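Local atomic coordinates of thiamin pyrophosphokinase (Geobacillus thermodenitrificans, PDB entry 3K94), a protein that probably catalyses the ATP-dependent pyrophosphorylation of thiamin to thiamin diphosphate, the active form of vitamin B1. Residues B[153-158]-B[203-208]; B[163-168]-B[196-201]; B[13-18]-B[125-130]. One frame throughout, in Å; residues are numbered along the deposited sequence.

In the fold
Along the chain, interaction 3 closes before interaction 1 opens, and interaction 2 falls within the segment of chain that interaction 1 brackets. Interactions 1 and 3 both reach one mixed sheet, their centres about 20 Å apart: interaction 3 through strand 125-128, last of the parallel run, on which loop 13-18 packs, and interaction 1 through the antiparallel strands 151-156 and 204-209. Interaction 2 lies in a separate three-stranded sheet, about 12 Å from interaction 1 and 27 Å from interaction 3, centre to centre. Tyr154, Leu204 and Met206 of interaction 1 pack on Phe164 and Phe197 of interaction 2, joining the two sheets. Interactions 1 and 3 also touch the second subunit, so the mixed sheet lies beside the dimer interface.

Interaction 1 of 3, residues B[153-158]-B[203-208]; sequences SYIPVS and ILMMIR
Ser153 and Ile155 exchange backbone hydrogen bonds with Ile207 and Met205, and Val157 N adds a one-way bond to Ile203 O, pairing neighbouring strands 151-156 and 204-209 in the antiparallel part of the mixed sheet. The tight region is mid-strand. Met205, a selenomethionine, runs extended until its third torsion (47°) bends CE back against Ile155, where Met205 CE lies 3.3 Å from Ile155 CB, closer than carbons usually sit; Phe110 of the second subunit packs on both residues. On the other face Tyr154 lies alongside Met206 in a Met-aromatic contact, with Met206 SE 4.7 Å from the ring centroid and oblique to it. Leu204 CD2 reaches Tyr154 CD1 at 3.6 Å. The buried Tyr154 OH has no hydrogen-bond partner in the model and rests 3.5 Å from Met206 SE. Replacing the ring by an alanine's methyl is likely to leave Met206 SE without its aromatic neighbour and open a gap beside Leu204 CD2. A water bridges Ser153 OG and Ile207 O beside that well-bonded pair. At the looser, partly exposed end, Ser158 N bonds Ile203 O at a longer 3.3 Å. Ser158 OG, bonded also to Thr160 O, accepts from Ile203 N at 2.8 Å.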
# COMPACT_ATOMS: atom_id res chain seq x y z
N SER B 153 0.04 -6.70 -12.01
CA SER B 153 0.08 -5.28 -12.31
C SER B 153 1.51 -4.80 -12.33
O SER B 153 2.34 -5.23 -11.51
CB SER B 153 -0.73 -4.48 -11.29
OG SER B 153 -2.01 -5.04 -11.13
N TYR B 154 1.81 -3.92 -13.28
CA TYR B 154 3.12 -3.30 -13.37
C TYR B 154 2.97 -1.81 -13.18
O TYR B 154 2.12 -1.17 -13.83
CB TYR B 154 3.78 -3.60 -14.71
CG TYR B 154 4.11 -5.06 -14.87
CD1 TYR B 154 5.22 -5.60 -14.25
CD2 TYR B 154 3.29 -5.90 -15.62
CE1 TYR B 154 5.52 -6.94 -14.38
CE2 TYR B 154 3.59 -7.23 -15.76
CZ TYR B 154 4.70 -7.75 -15.14
OH TYR B 154 5.01 -9.09 -15.27
N ILE B 155 3.79 -1.26 -12.29
CA ILE B 155 3.80 0.17 -12.02
C ILE B 155 5.22 0.70 -12.09
O ILE B 155 6.11 0.18 -11.42
CB ILE B 155 3.21 0.47 -10.64
CG1 ILE B 155 1.76 0.02 -10.60
CG2 ILE B 155 3.30 1.97 -10.34
CD1 ILE B 155 1.10 0.19 -9.24
N PRO B 156 5.45 1.72 -12.93
CA PRO B 156 6.78 2.33 -13.04
C PRO B 156 7.13 3.10 -11.76
O PRO B 156 6.32 3.87 -11.27
CB PRO B 156 6.61 3.32 -14.19
CG PRO B 156 5.19 3.72 -14.11
CD PRO B 156 4.44 2.48 -13.69
N VAL B 157 8.32 2.87 -11.22
CA VAL B 157 8.78 3.60 -10.05
C VAL B 157 9.61 4.81 -10.49
O VAL B 157 9.46 5.92 -9.98
CB VAL B 157 9.62 2.69 -9.13
CG1 VAL B 157 10.27 3.50 -8.03
CG2 VAL B 157 8.75 1.58 -8.54
N SER B 158 10.49 4.58 -11.46
CA SER B 158 11.27 5.65 -12.08
C SER B 158 10.40 6.46 -13.03
O SER B 158 9.31 6.02 -13.42
CB SER B 158 12.43 5.04 -12.85
OG SER B 158 11.91 4.12 -13.80
N ILE B 203 13.09 1.59 -13.28
CA ILE B 203 12.79 0.78 -12.11
C ILE B 203 11.30 0.48 -12.07
O ILE B 203 10.48 1.39 -12.13
CB ILE B 203 13.16 1.50 -10.80
CG1 ILE B 203 14.61 1.99 -10.84
CG2 ILE B 203 12.93 0.59 -9.59
CD1 ILE B 203 15.04 2.61 -9.54
N LEU B 204 10.95 -0.79 -11.94
CA LEU B 204 9.57 -1.20 -12.15
C LEU B 204 9.03 -2.06 -11.01
O LEU B 204 9.71 -2.98 -10.55
CB LEU B 204 9.45 -1.97 -13.46
CG LEU B 204 8.06 -2.41 -13.89
CD1 LEU B 204 7.33 -1.21 -14.49
CD2 LEU B 204 8.14 -3.53 -14.91
N MSE B 205 7.81 -1.77 -10.59
CA MSE B 205 7.17 -2.54 -9.55
C MSE B 205 6.20 -3.56 -10.14
O MSE B 205 5.40 -3.22 -11.00
CB MSE B 205 6.43 -1.62 -8.58
CG MSE B 205 5.65 -2.37 -7.51
SE MSE B 205 4.76 -1.20 -6.20
CE MSE B 205 3.93 0.07 -7.41
N MSE B 206 6.28 -4.80 -9.67
CA MSE B 206 5.26 -5.78 -10.01
C MSE B 206 4.45 -6.21 -8.80
O MSE B 206 5.00 -6.52 -7.76
CB MSE B 206 5.86 -7.03 -10.68
CG MSE B 206 4.78 -8.08 -11.00
SE MSE B 206 5.43 -9.72 -11.90
CE MSE B 206 6.81 -10.29 -10.61
N ILE B 207 3.13 -6.22 -8.95
CA ILE B 207 2.27 -6.81 -7.94
C ILE B 207 1.43 -7.93 -8.54
O ILE B 207 0.73 -7.73 -9.53
CB ILE B 207 1.37 -5.77 -7.27
CG1 ILE B 207 2.22 -4.72 -6.54
CG2 ILE B 207 0.40 -6.45 -6.30
CD1 ILE B 207 1.46 -3.43 -6.19
N ARG B 208 1.55 -9.13 -7.97
CA ARG B 208 0.68 -10.24 -8.34
C ARG B 208 -0.28 -10.41 -7.19
O ARG B 208 0.13 -10.47 -6.04
CB ARG B 208 1.47 -11.54 -8.57
CG ARG B 208 2.52 -11.45 -9.67
CD ARG B 208 3.26 -12.78 -9.83
NE ARG B 208 2.43 -13.79 -10.50
CZ ARG B 208 2.83 -15.03 -10.80
NH1 ARG B 208 4.05 -15.46 -10.52
NH2 ARG B 208 1.97 -15.85 -11.39
O HOH W 1 -2.04 -7.44 -9.33

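Interaction 2 of 3, residues B[163-168]-B[196-201]; sequences EFTLTG and TFSFSE
Thr167 and Thr196 meet through their hydroxyls: Thr167 OG1 and Thr196 OG1 are 2.6 Å apart in a short hydrogen bond in which either could be the donor. In both residues the first torsion (72° and 55°) sets OG1 between the backbone N and the carbonyl carbon, which brings the two hydroxyls together. Water extends this polar face. One molecule donates to Thr165 O and also pairs with Thr196 OG1, and a second donates to Glu163 O and pairs with Ser198 OG; side chains of 196-201 are thus tied through water to carbonyls of 163-168. At the exposed end, Ser200 OG gives only a weak bond to Glu163 OE2, 3.1 Å long. Thr165 OG1 turns to a partner elsewhere, the backbone N of Asn175.

The backbone bonds are those of an antiparallel pair. Thr165 N donates to Ser198 O at 2.9 Å and Ser198 N returns the bond to Thr165 O; Thr167 and Thr196 do likewise. Strand 165-167 is one outer strand of a three-stranded sheet within this chain, with strand 194-199 in the middle and strand 139-144 on its far side. This sheet packs face to face on strand 204-209 and its neighbours, as in a β-sandwich.

Apolar contacts occupy the face turned to that other sheet. Leu166 CD2 touches Phe197 CB at 3.5 Å, and Phe164 CE1 comes within 4.0 Å of the same Phe197 CB. With its first torsion at 62°, Phe197 carries its ring away from strand 165-167, leaving CB as the point of touch and sending the ring to Tyr141 and His136. Phe164 meets Phe199 CB at its ring edge, where Phe164 CD1 lies 4.3 Å from that carbon.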
# COMPACT_ATOMS: atom_id res chain seq x y z
N GLU B 163 11.61 0.06 -23.17
CA GLU B 163 11.54 -1.23 -23.84
C GLU B 163 10.88 -2.31 -22.99
O GLU B 163 11.37 -3.43 -22.90
CB GLU B 163 12.93 -1.68 -24.30
CG GLU B 163 13.65 -0.67 -25.18
CD GLU B 163 15.06 -1.14 -25.54
OE1 GLU B 163 15.21 -2.33 -25.89
OE2 GLU B 163 16.00 -0.32 -25.48
N PHE B 164 9.76 -1.96 -22.38
CA PHE B 164 9.01 -2.93 -21.61
C PHE B 164 8.40 -3.99 -22.55
O PHE B 164 7.72 -3.65 -23.52
CB PHE B 164 7.93 -2.24 -20.79
CG PHE B 164 7.23 -3.14 -19.85
CD1 PHE B 164 7.93 -3.77 -18.83
CD2 PHE B 164 5.88 -3.39 -19.99
CE1 PHE B 164 7.29 -4.63 -17.96
CE2 PHE B 164 5.23 -4.23 -19.10
CZ PHE B 164 5.94 -4.85 -18.09
N THR B 165 8.66 -5.26 -22.27
CA THR B 165 8.22 -6.34 -23.14
C THR B 165 7.69 -7.52 -22.33
O THR B 165 8.32 -7.96 -21.37
CB THR B 165 9.37 -6.82 -24.04
OG1 THR B 165 9.79 -5.75 -24.89
CG2 THR B 165 8.95 -8.04 -24.88
N LEU B 166 6.51 -8.01 -22.71
CA LEU B 166 5.92 -9.16 -22.04
C LEU B 166 5.79 -10.34 -22.98
O LEU B 166 5.53 -10.15 -24.17
CB LEU B 166 4.52 -8.82 -21.51
CG LEU B 166 4.33 -7.72 -20.47
CD1 LEU B 166 2.84 -7.45 -20.28
CD2 LEU B 166 4.99 -8.11 -19.15
N THR B 167 5.99 -11.55 -22.46
CA THR B 167 5.63 -12.78 -23.18
C THR B 167 4.76 -13.65 -22.27
O THR B 167 4.99 -13.72 -21.06
CB THR B 167 6.88 -13.57 -23.69
OG1 THR B 167 7.57 -14.19 -22.59
CG2 THR B 167 7.86 -12.66 -24.47
N GLY B 168 3.73 -14.29 -22.84
CA GLY B 168 2.90 -15.22 -22.10
C GLY B 168 1.64 -14.67 -21.43
O GLY B 168 0.93 -15.39 -20.71
N THR B 196 7.54 -13.96 -19.38
CA THR B 196 8.61 -13.05 -18.98
C THR B 196 8.15 -11.60 -19.02
O THR B 196 7.19 -11.25 -19.73
CB THR B 196 9.82 -13.19 -19.92
OG1 THR B 196 9.39 -12.98 -21.27
CG2 THR B 196 10.43 -14.58 -19.83
N PHE B 197 8.83 -10.75 -18.25
CA PHE B 197 8.80 -9.32 -18.47
C PHE B 197 10.23 -8.83 -18.54
O PHE B 197 11.09 -9.40 -17.89
CB PHE B 197 7.97 -8.54 -17.42
CG PHE B 197 8.48 -8.64 -15.99
CD1 PHE B 197 8.17 -9.74 -15.20
CD2 PHE B 197 9.20 -7.60 -15.42
CE1 PHE B 197 8.60 -9.83 -13.88
CE2 PHE B 197 9.64 -7.66 -14.08
CZ PHE B 197 9.34 -8.79 -13.31
N SER B 198 10.48 -7.82 -19.35
CA SER B 198 11.83 -7.28 -19.44
C SER B 198 11.77 -5.81 -19.77
O SER B 198 10.79 -5.33 -20.34
CB SER B 198 12.66 -8.02 -20.50
OG SER B 198 12.19 -7.77 -21.82
N PHE B 199 12.82 -5.09 -19.42
CA PHE B 199 12.92 -3.67 -19.73
C PHE B 199 14.38 -3.30 -19.68
O PHE B 199 15.16 -3.96 -19.00
CB PHE B 199 12.07 -2.81 -18.77
CG PHE B 199 12.37 -3.03 -17.30
CD1 PHE B 199 11.86 -4.13 -16.62
CD2 PHE B 199 13.15 -2.11 -16.59
CE1 PHE B 199 12.13 -4.33 -15.27
CE2 PHE B 199 13.42 -2.30 -15.23
CZ PHE B 199 12.91 -3.41 -14.56
N SER B 200 14.76 -2.25 -20.40
CA SER B 200 16.17 -1.91 -20.55
C SER B 200 16.59 -0.74 -19.68
O SER B 200 17.77 -0.55 -19.41
CB SER B 200 16.49 -1.59 -22.01
OG SER B 200 15.89 -0.36 -22.37
N GLU B 201 15.62 0.06 -19.25
CA GLU B 201 15.91 1.22 -18.42
C GLU B 201 14.86 1.43 -17.34
O GLU B 201 13.68 1.13 -17.56
CB GLU B 201 15.98 2.49 -19.25
CG GLU B 201 17.17 2.57 -20.18
CD GLU B 201 17.26 3.92 -20.86
OE1 GLU B 201 16.51 4.83 -20.45
OE2 GLU B 201 18.07 4.06 -21.80
O HOH W 2 12.93 -5.41 -23.25
O HOH W 3 9.77 -10.30 -21.77

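Interaction 3 of 3, residues B[13-18]-B[125-130]; sequences LLPDLR and EIVDRQ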
# COMPACT_ATOMS: atom_id res chain seq x y z
N LEU B 13 -3.87 -10.61 8.05
CA LEU B 13 -3.31 -10.45 6.72
C LEU B 13 -2.23 -11.48 6.36
O LEU B 13 -1.85 -11.62 5.20
CB LEU B 13 -2.75 -9.03 6.54
CG LEU B 13 -3.73 -7.88 6.77
CD1 LEU B 13 -3.06 -6.55 6.44
CD2 LEU B 13 -5.03 -8.07 5.96
N LEU B 14 -1.72 -12.20 7.36
CA LEU B 14 -0.67 -13.20 7.11
C LEU B 14 -1.22 -14.39 6.33
O LEU B 14 -2.32 -14.83 6.59
CB LEU B 14 -0.10 -13.73 8.43
CG LEU B 14 0.55 -12.76 9.42
CD1 LEU B 14 0.88 -13.50 10.72
CD2 LEU B 14 1.80 -12.14 8.84
N PRO B 15 -0.42 -14.92 5.39
CA PRO B 15 -0.79 -16.25 4.87
C PRO B 15 -0.58 -17.29 5.97
O PRO B 15 -0.01 -16.98 7.02
CB PRO B 15 0.23 -16.51 3.76
CG PRO B 15 1.18 -15.35 3.74
CD PRO B 15 0.91 -14.49 4.95
N ASP B 16 -1.04 -18.51 5.72
CA ASP B 16 -0.70 -19.65 6.57
C ASP B 16 0.78 -19.98 6.33
O ASP B 16 1.17 -20.43 5.24
CB ASP B 16 -1.59 -20.86 6.23
CG ASP B 16 -1.22 -22.12 7.01
OD1 ASP B 16 -0.29 -22.09 7.85
OD2 ASP B 16 -1.88 -23.16 6.79
N LEU B 17 1.61 -19.74 7.34
CA LEU B 17 3.06 -19.86 7.18
C LEU B 17 3.52 -21.29 6.93
O LEU B 17 4.62 -21.52 6.42
CB LEU B 17 3.77 -19.28 8.41
CG LEU B 17 3.53 -17.79 8.65
CD1 LEU B 17 4.40 -17.31 9.80
CD2 LEU B 17 3.80 -16.99 7.38
N ARG B 18 2.69 -22.26 7.30
CA ARG B 18 3.04 -23.65 7.05
C ARG B 18 3.30 -23.87 5.58
O ARG B 18 4.08 -24.74 5.20
CB ARG B 18 1.95 -24.58 7.54
CG ARG B 18 1.76 -24.58 9.05
CD ARG B 18 0.57 -25.43 9.43
NE ARG B 18 -0.42 -25.44 8.36
CZ ARG B 18 -1.67 -25.84 8.50
NH1 ARG B 18 -2.10 -26.27 9.68
NH2 ARG B 18 -2.50 -25.81 7.46
N GLU B 125 10.72 -10.20 -1.61
CA GLU B 125 9.28 -10.10 -1.87
C GLU B 125 8.58 -9.60 -0.61
O GLU B 125 8.91 -9.99 0.49
CB GLU B 125 8.67 -11.45 -2.22
CG GLU B 125 9.32 -12.23 -3.34
CD GLU B 125 8.52 -13.49 -3.70
OE1 GLU B 125 7.91 -14.09 -2.79
OE2 GLU B 125 8.49 -13.87 -4.89
N ILE B 126 7.60 -8.73 -0.77
CA ILE B 126 6.63 -8.53 0.29
C ILE B 126 5.44 -9.45 0.01
O ILE B 126 4.89 -9.45 -1.10
CB ILE B 126 6.18 -7.06 0.37
CG1 ILE B 126 7.32 -6.18 0.90
CG2 ILE B 126 4.93 -6.93 1.23
CD1 ILE B 126 7.01 -4.68 0.88
N VAL B 127 5.04 -10.22 1.01
CA VAL B 127 3.97 -11.19 0.82
C VAL B 127 2.89 -11.09 1.89
O VAL B 127 3.20 -11.02 3.08
CB VAL B 127 4.52 -12.62 0.91
CG1 VAL B 127 3.40 -13.64 0.69
CG2 VAL B 127 5.69 -12.80 -0.07
N ASP B 128 1.63 -11.06 1.47
CA ASP B 128 0.53 -11.23 2.41
C ASP B 128 -0.52 -12.20 1.84
O ASP B 128 -0.30 -12.80 0.79
CB ASP B 128 -0.03 -9.88 2.93
CG ASP B 128 -0.93 -9.14 1.92
OD1 ASP B 128 -1.28 -9.70 0.87
OD2 ASP B 128 -1.29 -7.98 2.22
N ARG B 129 -1.63 -12.40 2.53
CA ARG B 129 -2.59 -13.41 2.07
C ARG B 129 -3.07 -13.20 0.64
O ARG B 129 -3.63 -14.12 0.05
CB ARG B 129 -3.80 -13.47 3.00
CG ARG B 129 -4.53 -12.15 3.12
CD ARG B 129 -5.71 -12.25 4.06
NE ARG B 129 -6.44 -10.99 4.13
CZ ARG B 129 -7.59 -10.84 4.77
NH1 ARG B 129 -8.13 -11.88 5.38
NH2 ARG B 129 -8.19 -9.66 4.79
N GLN B 130 -2.87 -12.01 0.07
CA GLN B 130 -3.49 -11.66 -1.21
C GLN B 130 -2.53 -11.09 -2.24
O GLN B 130 -2.96 -10.74 -3.36
CB GLN B 130 -4.57 -10.59 -0.99
CG GLN B 130 -5.91 -11.10 -0.64
CD GLN B 130 -6.93 -9.97 -0.56
OE1 GLN B 130 -7.13 -9.38 0.50
NE2 GLN B 130 -7.58 -9.66 -1.68
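Leu13 presents its carbonyl to Arg129, whose backbone N donates to Leu13 O at 2.8 Å, nearly along the C=O axis. The arginine side chain then climbs past the same residue. Its first torsion (58°) sets CG between the backbone N and the carbonyl carbon, keeping the start of the chain close to the bonded oxygen: Arg129 CB is 3.5 Å from Leu13 O, and CG comes to 3.4 Å from it. Beyond, the chain runs extended. Arg129 CD passes Leu13 CA at 4.0 Å, and NE then reaches the methyl Leu13 CD2 at 3.7 Å. CZ stands slightly farther from that methyl, while NH2 approaches Leu13 CD2 as closely as NE does, the guanidinium lying obliquely to it on the exposed side of the contact.

Arg129 and Gln130 lie in the short connection between strand 125-128, last of the parallel strands in the α/β catalytic part, and the antiparallel strand 131-136. An Asx turn forms part of it: Gln130 N donates to Asp128 OD1 at 2.9 Å, from above the carboxylate plane. Asn131 ND2 also bonds Asp128 OD1, and Thr102 OG1 holds OD2, so both oxygens of this buried carboxylate are occupied. Leu106 of the second subunit packs on Asp128. Pro15 lays its ring across Val127 at about a right angle, Pro15 CG lying 4.1 Å from Val127 CG1, with Phe99 and Tyr20 touching both residues.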